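Local coordinates for protein AlyQ (PDB 7D2A) that binds uronic acid sugars of alginate through a family 32 carbohydrate-binding module, at residues A[90-93]-A[98-101]. Sequence-based numbering, arbitrary orientation.
Sequences TSSG and LESY
The flat carboxylate of E99 meets S92 along the edge that carries both oxygens, and Y101 reaches it from above its plane. On that edge each oxygen offers its syn lone pair: E99 OE1 accepts from S92 OG at 2.6 Å, and E99 OE2 accepts from S92 N at 2.9 Å, the latter bent to 138° at the hydrogen. Y101 OH donates to E99 OE2 at 2.7 Å, arriving 39° out of the carboxylate plane, which gives OE2 two donors and should fix the group's rotation. E99 O lies over one face of the Y101 ring, 3.5 Å from its plane and displaced from the centre. With CG anti to the backbone N (chi1 -178°), the E99 chain extends across to the loop. An alanine here would remove the acceptor of S92 N, S92 OG and Y101 OH together and would probably free the loop to shift. S91 packs its CB on Y101 OH at 3.7 Å, while its OG turns to S70 N; S92 OG also bonds Q94 N. The contact thus ties the loop following strand 84-90, at the border of the five-stranded sheet, to strand 99-103 of the other sheet in this F5/8 type C beta-sandwich. Y101 also meets F72 and Y87, and W62 NE1 of strand 52-62 hydrogen-bonds to Y101 OH.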
loop_
_atom_site.group_PDB
_atom_site.type_symbol
_atom_site.label_atom_id
_atom_site.label_comp_id
_atom_site.label_asym_id
_atom_site.label_seq_id
_atom_site.Cartn_x
_atom_site.Cartn_y
_atom_site.Cartn_z
ATOM N N THR A 90 -5.411 2.217 10.512
ATOM C CA THR A 90 -5.249 0.797 10.852
ATOM C C THR A 90 -6.237 0.036 9.980
ATOM O O THR A 90 -7.371 0.468 9.904
ATOM C CB THR A 90 -5.564 0.551 12.323
ATOM O OG1 THR A 90 -4.714 1.419 13.077
ATOM C CG2 THR A 90 -5.353 -0.881 12.713
ATOM N N SER A 91 -5.812 -1.051 9.408
ATOM C CA SER A 91 -6.676 -1.893 8.568
ATOM C C SER A 91 -7.799 -2.390 9.469
ATOM O O SER A 91 -7.637 -2.457 10.725
ATOM C CB SER A 91 -5.907 -2.989 7.921
ATOM O OG SER A 91 -5.476 -3.951 8.864
ATOM N N SER A 92 -8.908 -2.812 8.866
ATOM C CA SER A 92 -10.139 -3.141 9.618
ATOM C C SER A 92 -9.994 -4.440 10.415
ATOM O O SER A 92 -10.696 -4.557 11.446
ATOM C CB SER A 92 -11.312 -3.196 8.709
ATOM O OG SER A 92 -11.273 -4.328 7.879
ATOM N N GLY A 93 -9.185 -5.385 9.928
ATOM C CA GLY A 93 -9.175 -6.749 10.465
ATOM C C GLY A 93 -10.452 -7.516 10.150
ATOM O O GLY A 93 -10.648 -8.612 10.728
ATOM N N LEU A 98 -9.620 -6.179 -1.016
ATOM C CA LEU A 98 -9.176 -4.779 -1.121
ATOM C C LEU A 98 -10.058 -3.875 -0.246
ATOM O O LEU A 98 -11.305 -3.897 -0.388
ATOM C CB LEU A 98 -9.273 -4.311 -2.566
ATOM C CG LEU A 98 -8.187 -4.848 -3.490
ATOM C CD1 LEU A 98 -8.609 -4.566 -4.913
ATOM C CD2 LEU A 98 -6.808 -4.301 -3.199
ATOM N N GLU A 99 -9.387 -3.083 0.589
ATOM C CA GLU A 99 -10.023 -2.100 1.493
ATOM C C GLU A 99 -9.619 -0.712 1.029
ATOM O O GLU A 99 -8.436 -0.467 0.827
ATOM C CB GLU A 99 -9.565 -2.404 2.915
ATOM C CG GLU A 99 -10.176 -1.512 3.972
ATOM C CD GLU A 99 -10.042 -2.194 5.335
ATOM O OE1 GLU A 99 -10.746 -3.219 5.563
ATOM O OE2 GLU A 99 -9.252 -1.715 6.160
ATOM N N SER A 100 -10.573 0.198 0.942
ATOM C CA SER A 100 -10.347 1.557 0.376
ATOM C C SER A 100 -9.963 2.591 1.444
ATOM O O SER A 100 -10.597 2.676 2.520
ATOM C CB SER A 100 -11.544 2.004 -0.388
ATOM O OG SER A 100 -11.788 1.094 -1.435
ATOM N N TYR A 101 -8.911 3.312 1.152
ATOM C CA TYR A 101 -8.423 4.455 1.986
ATOM C C TYR A 101 -8.440 5.663 1.059
ATOM O O TYR A 101 -7.621 5.821 0.147
ATOM C CB TYR A 101 -7.045 4.141 2.542
ATOM C CG TYR A 101 -6.974 2.793 3.205
ATOM C CD1 TYR A 101 -7.797 2.520 4.271
ATOM C CD2 TYR A 101 -6.190 1.789 2.677
ATOM C CE1 TYR A 101 -7.808 1.273 4.866
ATOM C CE2 TYR A 101 -6.162 0.538 3.291
ATOM C CZ TYR A 101 -6.979 0.282 4.384
ATOM O OH TYR A 101 -6.992 -0.983 4.946
#